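Side-chain contacts in polyketide cyclase / dehydrase and lipid transport (Nitrosospira multiformis, PDB 3P51), which is of unknown function but, as a member of the Bet v 1-like superfamily, may bind or transport a hydrophobic, polyketide-like or lipid-like ligand: residues 4-9 against 127-132; 18-23 against 138-143; 22-27 against 72-77. One frame throughout, in Å; residues are numbered along the deposited sequence.

Interaction 1. Residues 4-9 against 127-132; sequences VYNSIV and TVYRSL
Asn6 and Arg130 carry the polar half of this contact, and Val4 and Tyr129 the apolar half, where the N-terminal strand meets the long C-terminal helix of a helix-grip (Bet v 1-like) fold. The two segments run nearly parallel, their axes 16° apart and 8.6 Å from each other at closest approach, and the CA atoms of Asn6 and Arg130 are the nearest across them.

The hydrogen bonding centres on one amide oxygen. Arg130 NE donates to Asn6 OD1 over 2.8 Å with an N-H...O angle of 156°; the donor is tilted away from the carbonyl plane, and the amide stands almost perpendicular to the guanidinium. A water 2.9 Å from Asn6 OD1 accepts from Arg130 NH2 at 2.8 Å, at the guanidinium edge and in its plane, and can also donate to OD1. Asn6 sets CG anti to its carbonyl carbon (chi1 -65°), which sends the amide towards the helix. There OD1 accepts from Arg130 and ND2 bonds to Asn126 OD1, which together fix how the amide is turned. Arg130 reaches the strand through a chain extended from CG to NE, from an exposed position on the helix. The amide also makes a van der Waals touch, Asn6 ND2 coming to 3.9 Å from Tyr129 CB.

The apolar packing is buried and lies beside the amide. The Tyr129 hydroxyl is bonded to Tyr91 OH and Tyr74 OH, and the ring lies against that of Trp110. Val4 lies at the Tyr129 ring edge: its CG2 methyl is in the ring plane, 3.8 Å from both Tyr129 CD2 and Tyr129 CE2.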
loop_
_atom_site.group_PDB
_atom_site.type_symbol
_atom_site.label_atom_id
_atom_site.label_comp_id
_atom_site.label_asym_id
_atom_site.label_seq_id
_atom_site.Cartn_x
_atom_site.Cartn_y
_atom_site.Cartn_z
ATOM N N VAL A 4 -5.061 -7.847 15.370
ATOM C CA VAL A 4 -5.486 -6.789 16.273
ATOM C C VAL A 4 -5.116 -5.447 15.668
ATOM O O VAL A 4 -4.211 -5.358 14.837
ATOM C CB VAL A 4 -4.827 -6.923 17.646
ATOM C CG1 VAL A 4 -5.365 -8.162 18.367
ATOM C CG2 VAL A 4 -3.300 -6.979 17.498
ATOM N N TYR A 5 -5.824 -4.403 16.073
ATOM C CA TYR A 5 -5.513 -3.064 15.589
ATOM C C TYR A 5 -5.815 -2.079 16.687
ATOM O O TYR A 5 -6.937 -2.034 17.185
ATOM C CB TYR A 5 -6.348 -2.719 14.356
ATOM C CG TYR A 5 -6.110 -1.297 13.865
ATOM C CD1 TYR A 5 -5.083 -1.018 12.963
ATOM C CD2 TYR A 5 -6.900 -0.244 14.309
ATOM C CE1 TYR A 5 -4.854 0.281 12.505
ATOM C CE2 TYR A 5 -6.685 1.056 13.864
ATOM C CZ TYR A 5 -5.658 1.312 12.961
ATOM O OH TYR A 5 -5.422 2.599 12.515
ATOM N N ASN A 6 -4.812 -1.305 17.082
ATOM C CA ASN A 6 -5.011 -0.284 18.103
ATOM C C ASN A 6 -4.353 1.028 17.716
ATOM O O ASN A 6 -3.279 1.037 17.105
ATOM C CB ASN A 6 -4.461 -0.758 19.436
ATOM C CG ASN A 6 -5.213 -1.957 19.973
ATOM O OD1 ASN A 6 -6.235 -1.811 20.648
ATOM N ND2 ASN A 6 -4.717 -3.150 19.667
ATOM N N SER A 7 -4.988 2.132 18.085
ATOM C CA SER A 7 -4.493 3.441 17.694
ATOM C C SER A 7 -4.843 4.506 18.724
ATOM O O SER A 7 -5.782 4.352 19.509
ATOM C CB SER A 7 -5.043 3.814 16.315
ATOM O OG SER A 7 -6.461 3.869 16.323
ATOM N N ILE A 8 -4.055 5.574 18.730
ATOM C CA ILE A 8 -4.249 6.702 19.635
ATOM C C ILE A 8 -3.782 7.983 18.949
ATOM O O ILE A 8 -3.032 7.934 17.968
ATOM C CB ILE A 8 -3.390 6.569 20.894
ATOM C CG1 ILE A 8 -1.916 6.476 20.496
ATOM C CG2 ILE A 8 -3.814 5.363 21.722
ATOM C CD1 ILE A 8 -0.969 6.536 21.663
ATOM N N VAL A 9 -4.229 9.123 19.476
ATOM C CA VAL A 9 -3.687 10.421 19.086
ATOM C C VAL A 9 -2.783 10.966 20.190
ATOM O O VAL A 9 -3.145 10.968 21.359
ATOM C CB VAL A 9 -4.800 11.423 18.780
ATOM C CG1 VAL A 9 -4.217 12.837 18.577
ATOM C CG2 VAL A 9 -5.560 10.972 17.538
ATOM N N THR A 127 -4.151 -6.189 24.851
ATOM C CA THR A 127 -3.695 -5.689 26.138
ATOM C C THR A 127 -2.273 -5.157 26.058
ATOM O O THR A 127 -1.980 -4.076 26.562
ATOM C CB THR A 127 -3.795 -6.773 27.221
ATOM O OG1 THR A 127 -5.173 -6.979 27.549
ATOM C CG2 THR A 127 -3.032 -6.357 28.473
ATOM N N VAL A 128 -1.391 -5.923 25.425
ATOM C CA VAL A 128 -0.015 -5.487 25.209
ATOM C C VAL A 128 0.058 -4.178 24.416
ATOM O O VAL A 128 0.636 -3.191 24.878
ATOM C CB VAL A 128 0.816 -6.588 24.514
ATOM C CG1 VAL A 128 2.088 -6.003 23.890
ATOM C CG2 VAL A 128 1.149 -7.709 25.511
ATOM N N TYR A 129 -0.531 -4.158 23.223
ATOM C CA TYR A 129 -0.478 -2.946 22.407
ATOM C C TYR A 129 -1.097 -1.721 23.074
ATOM O O TYR A 129 -0.586 -0.625 22.936
ATOM C CB TYR A 129 -1.085 -3.190 21.028
ATOM C CG TYR A 129 -0.174 -4.027 20.167
ATOM C CD1 TYR A 129 1.199 -3.832 20.204
ATOM C CD2 TYR A 129 -0.673 -5.035 19.355
ATOM C CE1 TYR A 129 2.054 -4.600 19.430
ATOM C CE2 TYR A 129 0.173 -5.805 18.575
ATOM C CZ TYR A 129 1.534 -5.583 18.617
ATOM O OH TYR A 129 2.386 -6.342 17.848
ATOM N N ARG A 130 -2.185 -1.902 23.812
ATOM C CA ARG A 130 -2.819 -0.761 24.464
ATOM C C ARG A 130 -1.905 -0.183 25.542
ATOM O O ARG A 130 -1.842 1.027 25.729
ATOM C CB ARG A 130 -4.191 -1.151 25.026
ATOM C CG ARG A 130 -5.235 -1.305 23.933
ATOM C CD ARG A 130 -6.428 -2.140 24.353
ATOM N NE ARG A 130 -7.301 -2.419 23.209
ATOM C CZ ARG A 130 -8.368 -3.212 23.262
ATOM N NH1 ARG A 130 -8.693 -3.816 24.408
ATOM N NH2 ARG A 130 -9.107 -3.409 22.171
ATOM N N SER A 131 -1.173 -1.054 26.225
ATOM C CA SER A 131 -0.222 -0.608 27.240
ATOM C C SER A 131 0.955 0.143 26.631
ATOM O O SER A 131 1.350 1.191 27.130
ATOM C CB SER A 131 0.290 -1.793 28.067
ATOM O OG SER A 131 1.397 -1.398 28.859
ATOM N N LEU A 132 1.521 -0.398 25.556
ATOM C CA LEU A 132 2.636 0.257 24.878
ATOM C C LEU A 132 2.226 1.642 24.367
ATOM O O LEU A 132 2.937 2.629 24.565
ATOM C CB LEU A 132 3.147 -0.601 23.716
ATOM C CG LEU A 132 3.656 -2.014 24.043
ATOM C CD1 LEU A 132 3.979 -2.775 22.768
ATOM C CD2 LEU A 132 4.871 -1.969 24.950
HETATM O O HOH W 1 -8.812 -2.570 19.472
#

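Interaction 2. Residues 18-23 against 138-143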
loop_
_atom_site.group_PDB
_atom_site.type_symbol
_atom_site.label_atom_id
_atom_site.label_comp_id
_atom_site.label_asym_id
_atom_site.label_seq_id
_atom_site.Cartn_x
_atom_site.Cartn_y
_atom_site.Cartn_z
ATOM N N TRP A 18 8.272 10.520 16.151
ATOM C CA TRP A 18 9.132 9.623 15.379
ATOM C C TRP A 18 10.530 9.567 15.991
ATOM O O TRP A 18 11.096 8.494 16.168
ATOM C CB TRP A 18 9.196 10.060 13.905
ATOM C CG TRP A 18 9.992 9.119 13.008
ATOM C CD1 TRP A 18 11.088 9.443 12.248
ATOM C CD2 TRP A 18 9.763 7.716 12.796
ATOM N NE1 TRP A 18 11.542 8.331 11.576
ATOM C CE2 TRP A 18 10.747 7.263 11.886
ATOM C CE3 TRP A 18 8.815 6.803 13.273
ATOM C CZ2 TRP A 18 10.817 5.930 11.448
ATOM C CZ3 TRP A 18 8.887 5.462 12.841
ATOM C CH2 TRP A 18 9.883 5.049 11.940
ATOM N N SER A 19 11.089 10.729 16.322
ATOM C CA SER A 19 12.436 10.766 16.875
ATOM C C SER A 19 12.551 9.856 18.094
ATOM O O SER A 19 13.600 9.263 18.358
ATOM C CB SER A 19 12.838 12.201 17.229
ATOM O OG SER A 19 14.019 12.189 18.007
ATOM N N ARG A 20 11.457 9.746 18.834
ATOM C CA ARG A 20 11.435 8.962 20.059
ATOM C C ARG A 20 11.328 7.442 19.817
ATOM O O ARG A 20 11.956 6.660 20.527
ATOM C CB ARG A 20 10.280 9.439 20.948
ATOM C CG ARG A 20 10.194 8.747 22.314
ATOM C CD ARG A 20 11.322 9.196 23.237
ATOM N NE ARG A 20 11.082 8.802 24.628
ATOM C CZ ARG A 20 11.784 7.889 25.295
ATOM N NH1 ARG A 20 12.794 7.263 24.703
ATOM N NH2 ARG A 20 11.483 7.612 26.563
ATOM N N ILE A 21 10.542 7.024 18.820
ATOM C CA ILE A 21 10.250 5.595 18.633
ATOM C C ILE A 21 10.989 4.937 17.470
ATOM O O ILE A 21 10.860 3.743 17.259
ATOM C CB ILE A 21 8.751 5.359 18.392
ATOM C CG1 ILE A 21 8.315 5.998 17.069
ATOM C CG2 ILE A 21 7.930 5.904 19.554
ATOM C CD1 ILE A 21 7.102 5.350 16.449
ATOM N N ARG A 22 11.769 5.712 16.724
ATOM C CA ARG A 22 12.268 5.265 15.421
ATOM C C ARG A 22 13.372 4.204 15.485
ATOM O O ARG A 22 13.747 3.636 14.465
ATOM C CB ARG A 22 12.741 6.466 14.581
ATOM C CG ARG A 22 14.081 7.058 14.988
ATOM C CD ARG A 22 14.424 8.285 14.119
ATOM N NE ARG A 22 15.622 8.971 14.595
ATOM C CZ ARG A 22 16.812 8.923 13.999
ATOM N NH1 ARG A 22 16.980 8.222 12.879
ATOM N NH2 ARG A 22 17.835 9.592 14.518
ATOM N N ASN A 23 13.885 3.941 16.679
ATOM C CA ASN A 23 15.013 3.027 16.831
ATOM C C ASN A 23 14.566 1.652 17.332
ATOM O O ASN A 23 14.116 1.514 18.459
ATOM C CB ASN A 23 16.067 3.634 17.764
ATOM C CG ASN A 23 17.363 2.844 17.773
ATOM O OD1 ASN A 23 17.351 1.619 17.841
ATOM N ND2 ASN A 23 18.487 3.543 17.679
ATOM N N ALA A 138 1.268 8.925 27.356
ATOM C CA ALA A 138 1.550 9.527 28.651
ATOM C C ALA A 138 2.807 10.382 28.585
ATOM O O ALA A 138 2.924 11.383 29.290
ATOM C CB ALA A 138 1.677 8.461 29.733
ATOM N N GLU A 139 3.744 9.994 27.728
ATOM C CA GLU A 139 4.978 10.756 27.584
ATOM C C GLU A 139 4.756 12.087 26.852
ATOM O O GLU A 139 5.436 13.075 27.117
ATOM C CB GLU A 139 6.054 9.922 26.886
ATOM C CG GLU A 139 7.251 10.747 26.457
ATOM C CD GLU A 139 8.545 9.956 26.427
ATOM O OE1 GLU A 139 8.607 8.855 27.026
ATOM O OE2 GLU A 139 9.509 10.458 25.808
ATOM N N PHE A 140 3.793 12.108 25.938
ATOM C CA PHE A 140 3.505 13.311 25.165
ATOM C C PHE A 140 2.102 13.833 25.457
ATOM O O PHE A 140 1.177 13.634 24.660
ATOM C CB PHE A 140 3.634 13.030 23.665
ATOM C CG PHE A 140 5.022 12.671 23.227
ATOM C CD1 PHE A 140 6.035 13.611 23.252
ATOM C CD2 PHE A 140 5.312 11.398 22.777
ATOM C CE1 PHE A 140 7.311 13.284 22.841
ATOM C CE2 PHE A 140 6.588 11.069 22.363
ATOM C CZ PHE A 140 7.587 12.013 22.397
ATOM N N THR A 141 1.944 14.503 26.593
ATOM C CA THR A 141 0.629 14.985 26.999
ATOM C C THR A 141 0.322 16.369 26.426
ATOM O O THR A 141 1.227 17.098 26.012
ATOM C CB THR A 141 0.496 15.007 28.530
ATOM O OG1 THR A 141 0.868 13.728 29.055
ATOM C CG2 THR A 141 -0.938 15.312 28.940
ATOM N N SER A 142 -0.961 16.717 26.396
ATOM C CA SER A 142 -1.397 18.029 25.932
ATOM C C SER A 142 -0.789 19.147 26.778
ATOM O O SER A 142 -0.857 20.322 26.416
ATOM C CB SER A 142 -2.926 18.119 25.955
ATOM O OG SER A 142 -3.373 19.380 25.483
ATOM N N GLU A 143 -0.195 18.768 27.905
ATOM C CA GLU A 143 0.447 19.720 28.805
ATOM C C GLU A 143 1.958 19.495 28.871
ATOM O O GLU A 143 2.717 20.411 29.188
ATOM C CB GLU A 143 -0.179 19.645 30.203
ATOM C CG GLU A 143 -0.402 18.229 30.722
ATOM C CD GLU A 143 0.620 17.817 31.764
ATOM O OE1 GLU A 143 0.654 16.619 32.125
ATOM O OE2 GLU A 143 1.383 18.692 32.227
#
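The Arg20 guanidinium meets the Glu139 carboxylate at its edge, and the Phe140 ring has a face and an edge in use here: Glu139 CG sits 4.1 Å above the plane of the Phe140 ring, over its centre, while Arg20 CB reaches the ring edge in plane, 4.0 Å from Phe140 CZ. The aliphatic parts of both charged residues thus lie against the phenyl group, one over a face and one at the edge.

The bridge itself is a side-on grip with two bonds. Arg20 NE donates to Glu139 OE2 at 2.6 Å (N-H...O 158°), and Arg20 NH2 donates to Glu139 OE1 at 3.2 Å, each nitrogen taking its own oxygen. Both oxygens are met on the syn side, OE2 somewhat out of the carboxylate plane, and the two flat groups are turned 39° against each other, so the pairing is twisted rather than coplanar. Arg20 gets there by a bend at chi2 (72°), which folds the chain over towards Glu139, whose own chain is extended. Arg20 NH1 has a further partner in Ser28 OG, which helps fix the rotation of the guanidinium.

A leucine in place of Arg20 would probably leave the Glu139 carboxylate without its charged mate and Ser28 OG without this donor.

Phe140 is the first residue to leave helical phi/psi after helix 120-139, and its ring also packs on Ala12. The contact joins the end of the long C-terminal helix to the short helix 14-21, consistent with the helix-grip (Bet v 1-like) fold, in which short helices after the first strand lie against that end.

Interaction 3. Residues 22-27 against 72-77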
loop_
_atom_site.group_PDB
_atom_site.type_symbol
_atom_site.label_atom_id
_atom_site.label_comp_id
_atom_site.label_asym_id
_atom_site.label_seq_id
_atom_site.Cartn_x
_atom_site.Cartn_y
_atom_site.Cartn_z
ATOM N N ARG A 22 11.769 5.712 16.724
ATOM C CA ARG A 22 12.268 5.265 15.421
ATOM C C ARG A 22 13.372 4.204 15.485
ATOM O O ARG A 22 13.747 3.636 14.465
ATOM C CB ARG A 22 12.741 6.466 14.581
ATOM C CG ARG A 22 14.081 7.058 14.988
ATOM C CD ARG A 22 14.424 8.285 14.119
ATOM N NE ARG A 22 15.622 8.971 14.595
ATOM C CZ ARG A 22 16.812 8.923 13.999
ATOM N NH1 ARG A 22 16.980 8.222 12.879
ATOM N NH2 ARG A 22 17.835 9.592 14.518
ATOM N N ASN A 23 13.885 3.941 16.679
ATOM C CA ASN A 23 15.013 3.027 16.831
ATOM C C ASN A 23 14.566 1.652 17.332
ATOM O O ASN A 23 14.116 1.514 18.459
ATOM C CB ASN A 23 16.067 3.634 17.764
ATOM C CG ASN A 23 17.363 2.844 17.773
ATOM O OD1 ASN A 23 17.351 1.619 17.841
ATOM N ND2 ASN A 23 18.487 3.543 17.679
ATOM N N PHE A 24 14.674 0.644 16.472
ATOM C CA PHE A 24 14.220 -0.713 16.795
ATOM C C PHE A 24 14.890 -1.247 18.071
ATOM O O PHE A 24 14.323 -2.086 18.759
ATOM C CB PHE A 24 14.465 -1.627 15.584
ATOM C CG PHE A 24 14.026 -3.056 15.764
ATOM C CD1 PHE A 24 12.688 -3.411 15.633
ATOM C CD2 PHE A 24 14.962 -4.060 15.994
ATOM C CE1 PHE A 24 12.280 -4.749 15.772
ATOM C CE2 PHE A 24 14.567 -5.403 16.133
ATOM C CZ PHE A 24 13.221 -5.743 16.020
ATOM N N HIS A 25 16.076 -0.741 18.409
ATOM C CA HIS A 25 16.759 -1.206 19.618
ATOM C C HIS A 25 16.584 -0.297 20.840
ATOM O O HIS A 25 17.142 -0.584 21.899
ATOM C CB HIS A 25 18.250 -1.425 19.364
ATOM C CG HIS A 25 18.550 -2.582 18.463
ATOM N ND1 HIS A 25 19.510 -2.526 17.475
ATOM C CD2 HIS A 25 18.029 -3.829 18.409
ATOM C CE1 HIS A 25 19.562 -3.684 16.846
ATOM N NE2 HIS A 25 18.672 -4.495 17.393
ATOM N N ASP A 26 15.829 0.794 20.695
ATOM C CA ASP A 26 15.489 1.643 21.840
ATOM C C ASP A 26 13.991 1.590 22.140
ATOM O O ASP A 26 13.188 2.246 21.464
ATOM C CB ASP A 26 15.932 3.093 21.606
ATOM C CG ASP A 26 15.607 4.003 22.789
ATOM O OD1 ASP A 26 15.189 3.493 23.848
ATOM O OD2 ASP A 26 15.774 5.230 22.671
ATOM N N PHE A 27 13.625 0.812 23.154
ATOM C CA PHE A 27 12.229 0.659 23.567
ATOM C C PHE A 27 11.985 1.352 24.917
ATOM O O PHE A 27 11.001 1.066 25.592
ATOM C CB PHE A 27 11.867 -0.829 23.663
ATOM C CG PHE A 27 10.503 -1.185 23.099
ATOM C CD1 PHE A 27 9.457 -0.279 23.119
ATOM C CD2 PHE A 27 10.271 -2.451 22.568
ATOM C CE1 PHE A 27 8.201 -0.618 22.610
ATOM C CE2 PHE A 27 9.009 -2.804 22.060
ATOM C CZ PHE A 27 7.978 -1.877 22.082
ATOM N N ILE A 72 7.680 0.843 11.180
ATOM C CA ILE A 72 8.559 -0.237 11.598
ATOM C C ILE A 72 7.749 -1.535 11.547
ATOM O O ILE A 72 6.674 -1.603 12.129
ATOM C CB ILE A 72 9.015 -0.026 13.051
ATOM C CG1 ILE A 72 9.865 1.234 13.183
ATOM C CG2 ILE A 72 9.765 -1.252 13.564
ATOM C CD1 ILE A 72 10.325 1.497 14.609
HETATM N N MSE A 73 8.244 -2.559 10.854
HETATM C CA MSE A 73 7.538 -3.837 10.825
HETATM C C MSE A 73 8.463 -4.939 11.284
HETATM O O MSE A 73 9.634 -4.949 10.939
HETATM C CB MSE A 73 7.037 -4.186 9.428
HETATM C CG MSE A 73 6.043 -3.209 8.834
HETATM SE SE MSE A 73 5.426 -3.827 7.067
HETATM C CE MSE A 73 5.307 -5.714 7.501
ATOM N N TYR A 74 7.928 -5.890 12.034
ATOM C CA TYR A 74 8.771 -6.936 12.581
ATOM C C TYR A 74 8.009 -8.238 12.713
ATOM O O TYR A 74 6.777 -8.245 12.836
ATOM C CB TYR A 74 9.282 -6.513 13.960
ATOM C CG TYR A 74 8.161 -6.172 14.916
ATOM C CD1 TYR A 74 7.606 -7.141 15.748
ATOM C CD2 TYR A 74 7.643 -4.882 14.974
ATOM C CE1 TYR A 74 6.562 -6.832 16.619
ATOM C CE2 TYR A 74 6.611 -4.566 15.839
ATOM C CZ TYR A 74 6.075 -5.539 16.653
ATOM O OH TYR A 74 5.045 -5.218 17.505
ATOM N N SER A 75 8.748 -9.344 12.706
ATOM C CA SER A 75 8.184 -10.638 13.050
ATOM C C SER A 75 8.456 -10.896 14.522
ATOM O O SER A 75 9.517 -10.541 15.033
ATOM C CB SER A 75 8.818 -11.748 12.208
ATOM O OG SER A 75 10.228 -11.802 12.383
HETATM N N MSE A 76 7.491 -11.497 15.208
HETATM C CA MSE A 76 7.749 -12.027 16.538
HETATM C C MSE A 76 8.119 -13.504 16.406
HETATM O O MSE A 76 7.262 -14.346 16.142
HETATM C CB MSE A 76 6.527 -11.877 17.437
HETATM C CG MSE A 76 6.823 -12.217 18.879
HETATM SE SE MSE A 76 5.218 -12.806 19.824
HETATM C CE MSE A 76 4.262 -11.093 19.756
ATOM N N ASP A 77 9.397 -13.813 16.593
ATOM C CA ASP A 77 9.907 -15.166 16.381
ATOM C C ASP A 77 9.713 -16.077 17.604
ATOM O O ASP A 77 9.564 -17.294 17.473
ATOM C CB ASP A 77 11.387 -15.104 15.992
ATOM C CG ASP A 77 11.670 -14.063 14.897
ATOM O OD1 ASP A 77 10.825 -13.886 13.992
ATOM O OD2 ASP A 77 12.745 -13.427 14.945
#
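Phe24 packs against Ile72 and Tyr74, and this apolar meeting carries most of the contact between the loop and the strand; no hydrogen bond crosses between the segments. Phe24 CE1 lies 3.9 Å from Tyr74 CB and Phe24 CD1 4.2 Å from Ile72 CG2, both approaches being oblique to the ring. One side of the phenyl group therefore spans two strand residues that point toward the loop. The ring extends there because Phe24 places CG opposite its backbone N (chi1 -179°). Ile72 sends its other branch, through CD1, to within 4.0 Å of Arg22 O, a van der Waals touch on the loop backbone.

Hydrogen bonds within the loop set the shape that presents Phe24. Asn23 to Asp26 form a type I turn closed by Asp26 N to Asn23 O, 2.9 Å, and Asn23 OD1 accepts from His25 N at 2.7 Å, in the carbonyl plane, an Asx turn. Phe24 stands within this doubly braced bend.

Arg52 makes cation-pi contacts with both rings, and its NH1 bonds to Phe24 O. Besides Tyr129, the Tyr74 hydroxyl has Trp110 NE1 as a partner.

The loop that follows helix 14-21 is laid against strand 71-78 in the middle of the antiparallel sheet, consistent with a helix-grip fold, with Leu62 of the adjoining strand 58-66 touching both Phe24 and Ile72.

Overall arrangement
From the N terminus, strand 3-10 leads straight to helix 14-21 and the loop after it. Interaction 1 closes the longest span, bringing residues 4-9 up to 127-132 on the C-terminal helix. Interaction 2 starts later, at 18-23, and ends later, at 138-143, so the two cross while sharing helix 120-139. Interaction 3 is shorter, joining 22-27 to 72-77 wholly within the span of interaction 1, and it shares Arg22 and Asn23 with interaction 2. Interactions 1 and 3 touch through Tyr129 and Tyr74. Interactions 1 and 2 tie strand 3-10 and helix 14-21 to the long helix, and interaction 3 ties the following loop to central strand 71-78.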